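Long-range contacts in uncharacterized protein MJ0327 (Methanocaldococcus jannaschii DSM 2661, PDB 2QTD), which is of unknown function but, as a member of the dinitrogenase iron-molybdenum cofactor family, may take part in handling such a cofactor: residues M5-S10 with A59-N64; E21-F26 with I42-S47; E78-E83 with L99-N104. All coordinates share one frame; numbering follows the deposited sequence. Where two conformers were deposited one is given.

Contact 1 of 3, residues M5-S10 with A59-N64; sequences MKVAIS and AIICKN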
loop_
_atom_site.group_PDB
_atom_site.type_symbol
_atom_site.label_atom_id
_atom_site.label_comp_id
_atom_site.label_asym_id
_atom_site.label_seq_id
_atom_site.Cartn_x
_atom_site.Cartn_y
_atom_site.Cartn_z
HETATM N N MSE A 5 5.021 -8.894 -7.460
HETATM C CA MSE A 5 4.326 -8.620 -6.190
HETATM C C MSE A 5 3.010 -7.876 -6.368
HETATM O O MSE A 5 2.824 -7.176 -7.343
HETATM C CB MSE A 5 5.230 -7.758 -5.301
HETATM C CG MSE A 5 6.491 -8.459 -4.782
HETATM SE SE MSE A 5 7.449 -7.180 -3.698
HETATM C CE MSE A 5 6.650 -7.486 -1.954
ATOM N N LYS A 6 2.136 -7.993 -5.372
ATOM C CA LYS A 6 0.919 -7.212 -5.281
ATOM C C LYS A 6 1.122 -6.213 -4.111
ATOM O O LYS A 6 1.521 -6.618 -3.028
ATOM C CB LYS A 6 -0.276 -8.136 -4.998
ATOM C CG LYS A 6 -1.614 -7.458 -4.956
ATOM C CD LYS A 6 -2.755 -8.378 -4.512
ATOM C CE LYS A 6 -2.949 -9.576 -5.406
ATOM N NZ LYS A 6 -4.288 -10.238 -5.197
ATOM N N VAL A 7 0.877 -4.933 -4.385
ATOM C CA VAL A 7 1.128 -3.865 -3.404
ATOM C C VAL A 7 -0.145 -3.064 -3.225
ATOM O O VAL A 7 -0.788 -2.657 -4.206
ATOM C CB VAL A 7 2.269 -2.931 -3.835
ATOM C CG1 VAL A 7 2.558 -1.891 -2.725
ATOM C CG2 VAL A 7 3.559 -3.752 -4.245
ATOM N N ALA A 8 -0.536 -2.879 -1.984
ATOM C CA ALA A 8 -1.669 -1.943 -1.659
ATOM C C ALA A 8 -1.177 -0.540 -1.227
ATOM O O ALA A 8 -0.335 -0.405 -0.345
ATOM C CB ALA A 8 -2.590 -2.574 -0.612
ATOM N N ILE A 9 -1.724 0.483 -1.855
ATOM C CA ILE A 9 -1.365 1.900 -1.577
ATOM C C ILE A 9 -2.563 2.649 -1.063
ATOM O O ILE A 9 -3.630 2.670 -1.714
ATOM C CB ILE A 9 -0.802 2.603 -2.831
ATOM C CG1 ILE A 9 0.244 1.683 -3.485
ATOM C CG2 ILE A 9 -0.291 4.039 -2.440
ATOM C CD1 ILE A 9 0.929 2.176 -4.687
ATOM N N SER A 10 -2.385 3.350 0.062
ATOM C CA SER A 10 -3.490 4.104 0.667
ATOM C C SER A 10 -3.650 5.429 -0.091
ATOM O O SER A 10 -2.769 6.271 -0.064
ATOM C CB SER A 10 -3.145 4.321 2.122
ATOM O OG SER A 10 -1.950 5.066 2.256
ATOM N N ALA A 59 2.732 -6.327 0.165
ATOM C CA ALA A 59 3.294 -5.114 0.740
ATOM C C ALA A 59 2.229 -4.055 0.773
ATOM O O ALA A 59 1.272 -4.115 -0.048
ATOM C CB ALA A 59 4.477 -4.651 -0.104
ATOM N N ILE A 60 2.368 -3.100 1.713
ATOM C CA ILE A 60 1.559 -1.888 1.789
ATOM C C ILE A 60 2.486 -0.679 1.667
ATOM O O ILE A 60 3.579 -0.721 2.236
ATOM C CB ILE A 60 0.751 -1.837 3.129
ATOM C CG1 ILE A 60 -0.383 -2.845 3.139
ATOM C CG2 ILE A 60 0.171 -0.428 3.399
ATOM C CD1 ILE A 60 -0.976 -3.191 4.561
ATOM N N ILE A 61 2.044 0.381 0.982
ATOM C CA ILE A 61 2.695 1.712 0.954
ATOM C C ILE A 61 1.698 2.663 1.566
ATOM O O ILE A 61 0.567 2.746 1.119
ATOM C CB ILE A 61 3.153 2.144 -0.412
ATOM C CG1 ILE A 61 4.145 1.158 -0.999
ATOM C CG2 ILE A 61 3.755 3.545 -0.389
ATOM C CD1 ILE A 61 4.478 1.488 -2.481
ATOM N N CYS A 62 2.135 3.333 2.634
ATOM C CA CYS A 62 1.354 4.362 3.307
ATOM C C CYS A 62 2.284 5.362 4.010
ATOM O O CYS A 62 3.467 5.161 4.092
ATOM C CB CYS A 62 0.390 3.729 4.312
ATOM S SG CYS A 62 1.221 2.869 5.713
ATOM N N LYS A 63 1.705 6.462 4.455
ATOM C CA LYS A 63 2.438 7.486 5.174
ATOM C C LYS A 63 2.394 7.250 6.654
ATOM O O LYS A 63 3.362 7.560 7.337
ATOM C CB LYS A 63 1.899 8.864 4.852
ATOM C CG LYS A 63 2.140 9.341 3.446
ATOM C CD LYS A 63 1.745 10.791 3.330
ATOM C CE LYS A 63 1.842 11.371 1.933
ATOM N NZ LYS A 63 1.546 12.837 1.965
ATOM N N ASN A 64 1.249 6.816 7.157
ATOM C CA ASN A 64 1.025 6.530 8.590
ATOM C C ASN A 64 0.093 5.368 8.682
ATOM O O ASN A 64 -0.677 5.143 7.758
ATOM C CB ASN A 64 0.333 7.669 9.306
ATOM C CG ASN A 64 1.226 8.842 9.558
ATOM O OD1 ASN A 64 2.155 8.767 10.368
ATOM N ND2 ASN A 64 0.938 9.953 8.889
HETATM O O HOH W 1 -1.133 6.938 4.123
#

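Contact 2 of 3, residues E21-F26 with I42-S47; sequences EDCKYF and IFNDES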
loop_
_atom_site.group_PDB
_atom_site.type_symbol
_atom_site.label_atom_id
_atom_site.label_comp_id
_atom_site.label_asym_id
_atom_site.label_seq_id
_atom_site.Cartn_x
_atom_site.Cartn_y
_atom_site.Cartn_z
ATOM N N GLU A 21 -5.612 4.581 7.521
ATOM C CA GLU A 21 -6.973 4.600 8.063
ATOM C C GLU A 21 -7.873 5.637 7.382
ATOM O O GLU A 21 -9.048 5.376 7.200
ATOM C CB GLU A 21 -6.957 4.798 9.587
ATOM C CG GLU A 21 -6.310 3.628 10.343
ATOM C CD GLU A 21 -4.785 3.587 10.244
ATOM O OE1 GLU A 21 -4.152 4.626 10.032
ATOM O OE2 GLU A 21 -4.214 2.488 10.337
ATOM N N ASP A 22 -7.325 6.796 7.006
ATOM C CA ASP A 22 -8.120 7.913 6.516
ATOM C C ASP A 22 -8.352 7.915 5.000
ATOM O O ASP A 22 -9.116 8.749 4.493
ATOM C CB ASP A 22 -7.530 9.245 7.032
ATOM C CG ASP A 22 -6.606 9.964 6.042
ATOM O OD1 ASP A 22 -5.748 9.366 5.419
ATOM O OD2 ASP A 22 -6.721 11.201 5.923
ATOM N N CYS A 23 -7.711 6.989 4.284
ATOM C CA CYS A 23 -7.773 7.016 2.816
ATOM C C CYS A 23 -9.192 6.863 2.261
ATOM O O CYS A 23 -10.109 6.364 2.936
ATOM C CB CYS A 23 -6.825 6.012 2.184
ATOM S SG CYS A 23 -7.181 4.283 2.401
ATOM N N LYS A 24 -9.378 7.382 1.061
ATOM C CA LYS A 24 -10.637 7.131 0.321
ATOM C C LYS A 24 -10.694 5.716 -0.195
ATOM O O LYS A 24 -11.741 5.050 -0.133
ATOM C CB LYS A 24 -10.807 8.180 -0.801
ATOM C CG LYS A 24 -12.048 8.004 -1.695
ATOM C CD LYS A 24 -13.360 8.211 -0.897
ATOM C CE LYS A 24 -14.630 7.764 -1.672
ATOM N NZ LYS A 24 -15.861 8.125 -0.899
ATOM N N TYR A 25 -9.559 5.225 -0.708
ATOM C CA TYR A 25 -9.484 3.876 -1.302
ATOM C C TYR A 25 -8.074 3.349 -1.227
ATOM O O TYR A 25 -7.140 4.137 -1.016
ATOM C CB TYR A 25 -9.995 3.833 -2.758
ATOM C CG TYR A 25 -9.115 4.546 -3.773
ATOM C CD1 TYR A 25 -9.198 5.907 -3.930
ATOM C CD2 TYR A 25 -8.234 3.868 -4.598
ATOM C CE1 TYR A 25 -8.398 6.592 -4.873
ATOM C CE2 TYR A 25 -7.429 4.553 -5.537
ATOM C CZ TYR A 25 -7.527 5.899 -5.666
ATOM O OH TYR A 25 -6.770 6.608 -6.575
ATOM N N PHE A 26 -7.950 2.016 -1.356
ATOM C CA PHE A 26 -6.707 1.278 -1.522
ATOM C C PHE A 26 -6.560 0.998 -3.001
ATOM O O PHE A 26 -7.506 0.497 -3.666
ATOM C CB PHE A 26 -6.713 -0.032 -0.749
ATOM C CG PHE A 26 -7.077 0.133 0.689
ATOM C CD1 PHE A 26 -6.157 0.690 1.566
ATOM C CD2 PHE A 26 -8.306 -0.279 1.153
ATOM C CE1 PHE A 26 -6.499 0.850 2.918
ATOM C CE2 PHE A 26 -8.650 -0.135 2.507
ATOM C CZ PHE A 26 -7.747 0.431 3.371
ATOM N N ILE A 42 -10.174 -0.465 -4.283
ATOM C CA ILE A 42 -10.992 -1.014 -3.185
ATOM C C ILE A 42 -11.335 0.162 -2.255
ATOM O O ILE A 42 -10.453 0.726 -1.609
ATOM C CB ILE A 42 -10.294 -2.167 -2.413
ATOM C CG1 ILE A 42 -9.986 -3.407 -3.304
ATOM C CG2 ILE A 42 -11.161 -2.581 -1.219
ATOM C CD1 ILE A 42 -9.338 -4.595 -2.578
ATOM N N PHE A 43 -12.608 0.536 -2.184
ATOM C CA PHE A 43 -12.986 1.656 -1.287
ATOM C C PHE A 43 -12.749 1.314 0.174
ATOM O O PHE A 43 -12.889 0.170 0.568
ATOM C CB PHE A 43 -14.405 2.141 -1.584
ATOM C CG PHE A 43 -14.503 2.870 -2.892
ATOM C CD1 PHE A 43 -13.786 4.045 -3.091
ATOM C CD2 PHE A 43 -15.248 2.346 -3.949
ATOM C CE1 PHE A 43 -13.844 4.733 -4.284
ATOM C CE2 PHE A 43 -15.317 3.011 -5.180
ATOM C CZ PHE A 43 -14.602 4.200 -5.361
ATOM N N ASN A 44 -12.281 2.289 0.946
ATOM C CA ASN A 44 -11.999 2.113 2.369
ATOM C C ASN A 44 -13.293 2.270 3.190
ATOM O O ASN A 44 -13.437 3.202 3.990
ATOM C CB ASN A 44 -10.958 3.135 2.804
ATOM C CG ASN A 44 -10.503 2.941 4.230
ATOM O OD1 ASN A 44 -10.642 1.839 4.814
ATOM N ND2 ASN A 44 -9.947 3.996 4.796
ATOM N N ASP A 45 -14.229 1.346 2.983
ATOM C CA ASP A 45 -15.478 1.297 3.762
ATOM C C ASP A 45 -15.437 -0.004 4.557
ATOM O O ASP A 45 -14.414 -0.681 4.537
ATOM C CB ASP A 45 -16.722 1.491 2.881
ATOM C CG ASP A 45 -16.855 0.477 1.743
ATOM O OD1 ASP A 45 -16.217 -0.575 1.784
ATOM O OD2 ASP A 45 -17.610 0.757 0.784
ATOM N N GLU A 46 -16.506 -0.337 5.284
ATOM C CA GLU A 46 -16.533 -1.569 6.102
ATOM C C GLU A 46 -16.194 -2.834 5.279
ATOM O O GLU A 46 -15.389 -3.658 5.706
ATOM C CB GLU A 46 -17.879 -1.735 6.821
ATOM N N SER A 47 -16.753 -2.934 4.081
ATOM C CA SER A 47 -16.514 -4.078 3.196
ATOM C C SER A 47 -15.088 -4.061 2.634
ATOM O O SER A 47 -14.425 -5.101 2.558
ATOM C CB SER A 47 -17.563 -4.096 2.067
ATOM O OG SER A 47 -17.267 -5.062 1.058
#

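Contact 3 of 3, residues E78-E83 with L99-N104; sequences EIYHAE and LSKISN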
loop_
_atom_site.group_PDB
_atom_site.type_symbol
_atom_site.label_atom_id
_atom_site.label_comp_id
_atom_site.label_asym_id
_atom_site.label_seq_id
_atom_site.Cartn_x
_atom_site.Cartn_y
_atom_site.Cartn_z
ATOM N N GLU A 78 4.837 -6.749 4.585
ATOM C CA GLU A 78 5.825 -5.700 4.808
ATOM C C GLU A 78 5.198 -4.365 4.494
ATOM O O GLU A 78 4.542 -4.232 3.484
ATOM C CB GLU A 78 7.004 -5.950 3.901
ATOM C CG GLU A 78 7.652 -7.300 4.212
ATOM C CD GLU A 78 8.777 -7.602 3.292
ATOM O OE1 GLU A 78 8.556 -7.497 2.055
ATOM O OE2 GLU A 78 9.874 -7.936 3.810
ATOM N N ILE A 79 5.411 -3.372 5.364
ATOM C CA ILE A 79 4.738 -2.075 5.318
ATOM C C ILE A 79 5.815 -1.031 5.086
ATOM O O ILE A 79 6.766 -0.924 5.873
ATOM C CB ILE A 79 3.919 -1.776 6.600
ATOM C CG1 ILE A 79 2.936 -2.947 6.861
ATOM C CG2 ILE A 79 3.192 -0.472 6.449
ATOM C CD1 ILE A 79 2.147 -2.817 8.100
ATOM N N TYR A 80 5.669 -0.280 4.000
ATOM C CA TYR A 80 6.704 0.668 3.553
ATOM C C TYR A 80 6.178 2.081 3.654
ATOM O O TYR A 80 4.980 2.336 3.462
ATOM C CB TYR A 80 7.111 0.395 2.122
ATOM C CG TYR A 80 7.862 -0.881 1.958
ATOM C CD1 TYR A 80 9.218 -0.932 2.186
ATOM C CD2 TYR A 80 7.177 -2.065 1.720
ATOM C CE1 TYR A 80 9.910 -2.124 2.062
ATOM C CE2 TYR A 80 7.867 -3.272 1.629
ATOM C CZ TYR A 80 9.216 -3.286 1.805
ATOM O OH TYR A 80 9.923 -4.473 1.696
ATOM N N HIS A 81 7.065 3.021 3.953
ATOM C CA HIS A 81 6.691 4.413 4.140
ATOM C C HIS A 81 6.793 5.197 2.831
ATOM O O HIS A 81 7.848 5.225 2.178
ATOM C CB HIS A 81 7.602 5.063 5.177
ATOM C CG HIS A 81 7.130 6.427 5.578
ATOM N ND1 HIS A 81 7.775 7.578 5.176
ATOM C CD2 HIS A 81 6.070 6.819 6.310
ATOM C CE1 HIS A 81 7.121 8.627 5.653
ATOM N NE2 HIS A 81 6.080 8.192 6.338
ATOM N N ALA A 82 5.679 5.784 2.411
ATOM C CA ALA A 82 5.648 6.662 1.246
ATOM C C ALA A 82 6.446 7.917 1.439
ATOM O O ALA A 82 6.516 8.440 2.559
ATOM C CB ALA A 82 4.230 7.038 0.890
ATOM N N GLU A 83 7.057 8.389 0.343
ATOM C CA GLU A 83 7.833 9.623 0.320
ATOM C C GLU A 83 7.163 10.625 -0.612
ATOM O O GLU A 83 7.178 10.456 -1.829
ATOM C CB GLU A 83 9.254 9.307 -0.131
ATOM C CG GLU A 83 9.911 8.302 0.854
ATOM C CD GLU A 83 11.306 7.888 0.459
ATOM O OE1 GLU A 83 11.847 8.369 -0.560
ATOM O OE2 GLU A 83 11.871 7.063 1.212
ATOM N N LEU A 99 12.364 2.627 -0.741
ATOM C CA LEU A 99 11.448 2.929 0.390
ATOM C C LEU A 99 11.857 2.181 1.639
ATOM O O LEU A 99 12.299 0.977 1.613
ATOM C CB LEU A 99 9.971 2.594 0.056
ATOM C CG LEU A 99 9.297 3.387 -1.064
ATOM C CD1 LEU A 99 7.792 2.980 -1.185
ATOM C CD2 LEU A 99 9.440 4.940 -0.938
ATOM N N SER A 100 11.694 2.898 2.734
ATOM C CA SER A 100 11.981 2.380 4.074
ATOM C C SER A 100 10.822 1.565 4.613
ATOM O O SER A 100 9.642 1.874 4.345
ATOM C CB SER A 100 12.248 3.534 4.994
ATOM O OG SER A 100 13.394 4.154 4.563
ATOM N N LYS A 101 11.160 0.504 5.341
ATOM C CA LYS A 101 10.198 -0.417 5.937
ATOM C C LYS A 101 9.833 0.102 7.322
ATOM O O LYS A 101 10.715 0.416 8.147
ATOM C CB LYS A 101 10.826 -1.833 5.973
ATOM C CG LYS A 101 9.898 -2.970 6.378
ATOM C CD LYS A 101 10.629 -4.322 6.260
ATOM C CE LYS A 101 9.690 -5.476 6.548
ATOM N NZ LYS A 101 10.380 -6.802 6.299
ATOM N N ILE A 102 8.537 0.222 7.582
ATOM C CA ILE A 102 8.067 0.729 8.863
ATOM C C ILE A 102 8.303 -0.327 9.928
ATOM O O ILE A 102 7.926 -1.474 9.765
ATOM C CB ILE A 102 6.585 1.151 8.785
ATOM C CG1 ILE A 102 6.404 2.342 7.829
ATOM C CG2 ILE A 102 6.044 1.452 10.243
ATOM C CD1 ILE A 102 4.939 2.754 7.508
ATOM N N SER A 103 8.984 0.045 11.023
ATOM C CA SER A 103 9.210 -0.865 12.169
ATOM C C SER A 103 8.296 -0.588 13.381
ATOM O O SER A 103 8.075 -1.484 14.197
ATOM C CB SER A 103 10.649 -0.793 12.643
ATOM O OG SER A 103 11.016 0.543 12.657
ATOM N N ASN A 104 7.860 0.652 13.531
ATOM C CA ASN A 104 6.883 1.023 14.540
ATOM C C ASN A 104 6.111 2.142 13.926
ATOM O O ASN A 104 6.704 3.010 13.289
ATOM C CB ASN A 104 7.517 1.545 15.844
ATOM C CG ASN A 104 8.192 0.458 16.642
ATOM O OD1 ASN A 104 9.417 0.384 16.688
ATOM N ND2 ASN A 104 7.397 -0.430 17.219
HETATM O O HOH W 2 7.087 -3.627 7.900
HETATM O O HOH W 3 10.388 5.455 2.729
HETATM O O HOH W 4 13.882 5.896 2.437
#

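Contact 1 of 3, residues M5-S10 with A59-N64
Val7, Ala8 and Ile9 pair in register with Ala59, Ile60 and Ile61, two strands running parallel and crossing at -26°. Their backbone hydrogen bonds alternate in the way parallel strands require. Ala8 is gripped on both its polar atoms: its N donates to Ala59 O at 2.9 Å, and its O accepts from Ile61 N at 2.8 Å. Ser10 N then reaches Ile61 O at 3.2 Å, whereas Ala59 N to Lys6 O is weak at 3.4 Å, so the pairing slackens where the second strand begins. CA-H...O contacts fill in between these bonds; Ile60 CA, for example, approaches Ala8 O.

Apolar packing differs on the two faces. Val7, Ile9, Ala59 and Ile61 share one, where Val7 CG1, set opposite the backbone N (chi1 -176°), lies 3.8 Å from Ile61 CG1. Ile9 CD1 meets Ile61 CD1 more loosely at 4.2 Å. Beta-branched Val7, Ile9 and Ile61 suit their positions because they fit an extended backbone and spread their methyls over the sheet. On the other face small Ala8 sits beside Ile60.

At the C-terminal end Ser10 OG packs 3.4 Å from Cys62 CB. The polar link there is a water that Ser10 OG shares with Lys63 N, which donates to it at 2.9 Å. That water thus links Ser10 to the first residue after strand 59-62, just past the last backbone bond.

Strand 5-11 is central in the sheet, with strand 25-32 bonded along its other edge and strand 78-81 beyond 59-62. Helix 87-95 covers the Val7 and Ile9 face through Phe94, Val87 and Ile91; on the reverse, Ile60 meets Phe20. The parallel pair belongs to the core of a ribonuclease H-like fold.

Contact 2 of 3, residues E21-F26 with I42-S47
One side-chain amide, that of Asn44, holds the irregular chain before strand 25-32: its ND2 donates to both Glu21 O, at 2.9 Å, and Cys23 O, at 3.0 Å. Both carbonyl oxygens lie close to the amide plane, so the two N-H groups are spent in a way that fixes the rotation of the group. The bond to Cys23 is the straighter, 164° at the hydrogen; that to Glu21 O is more bent, and its carbonyl is approached from well above its plane. CG stands opposite the backbone N (chi1 -174°), which carries the amide across to residues 21-23. Asparagine suits the place because its short side chain also offers an acceptor: OD1 takes a hydrogen bond from Lys49 NZ and lies 3.5 Å from Phe26 CZ, ring and amide planes being 58° apart.

Asn44 also centres an inverse gamma turn, where the chain leaves the sheet. Its backbone N still pairs with Lys24 O at 3.0 Å, continuing the antiparallel pairing of Phe26 with Ile42, whose two bonds are Phe26 N to Ile42 O and Ile42 N to Phe26 O.

Tyr25 and Phe43 form the adjoining non-hydrogen-bonded pair, Tyr25 CB packing 3.8 Å from Phe43 CD1. Lys24 O lies at the edge of the Phe43 ring, and the aliphatic CE of Lys24 passes 4.1 Å from CD1. Phe26 and Ile42 occupy the other, buried face.

The contact closes the open end of the hairpin of strands 25-32 and 35-43. Lys24 and Tyr25 together face Met11 of strand 5-11 as a classic beta bulge. Asp45 is the N-cap of helix 46-54, its OD1 bonded to Gly48 N, and Ile52 of that helix packs on Phe26.

Contact 3 of 3, residues E78-E83 with L99-N104
Leu99, Lys101 and Ile102 lay the C-terminal chain along strand 78-81. Leu99 packs at one end: its CD2 rests 3.5 Å from His81 O and 3.8 Å from Glu83 CD, while CB faces Tyr80 CB. Lys101 suits a solvent-exposed position, since its long chain, fully extended beyond CG, brushes Tyr80 CE1 with CB and ends in a salt bridge from NZ to Glu78 OE2 at 2.8 Å. NZ meets that oxygen on its anti side; the other oxygen, OE1, accepts a weak bond from Tyr80 OH. Ile102 turns its CB toward strand 78-81, CD1 lying 3.8 Å from Ile79 CG2 and CG1 at 4.0 Å from His81 CB.

Around a single bridge between Tyr80 and Lys101, two backbone bonds hold the chain: Ile102 N to Ile79 O at 2.7 Å and His81 N to Ser100 O at 2.8 Å. A water joins His81 O, Glu83 OE2 and Ser100 N.

The tail therefore borders strand 78-81, the outermost on this side of the sheet. Strand 59-62 bonds to its other edge. Asn90 and Leu93 of helix 87-95 pack on Leu99, and Phe94 meets Tyr80 edge-to-face.

In the fold
All three contacts reach one mixed sheet, in the order 35-43, 25-32, 5-11, 59-62, 78-81. Contact 1 is its middle, about 1 Å from the chain's centre. Contact 2 lies about 13 Å from it, centre to centre, and touches it where Cys23 CB packs on Ser10 C. Contact 3 is nearer, its centre about 9 Å from that of contact 1, and probable hydrogen bonds from Tyr80 N to Ile60 O and Ala82 N to Cys62 O join the two. Contacts 2 and 3 flank the chain's centre, their nearest atoms about 9 Å apart. Tetraethylene glycol, probably from the crystallisation liquor, approaches Lys6, Lys24 and Tyr80, so it cannot by itself be taken as marking a cofactor site.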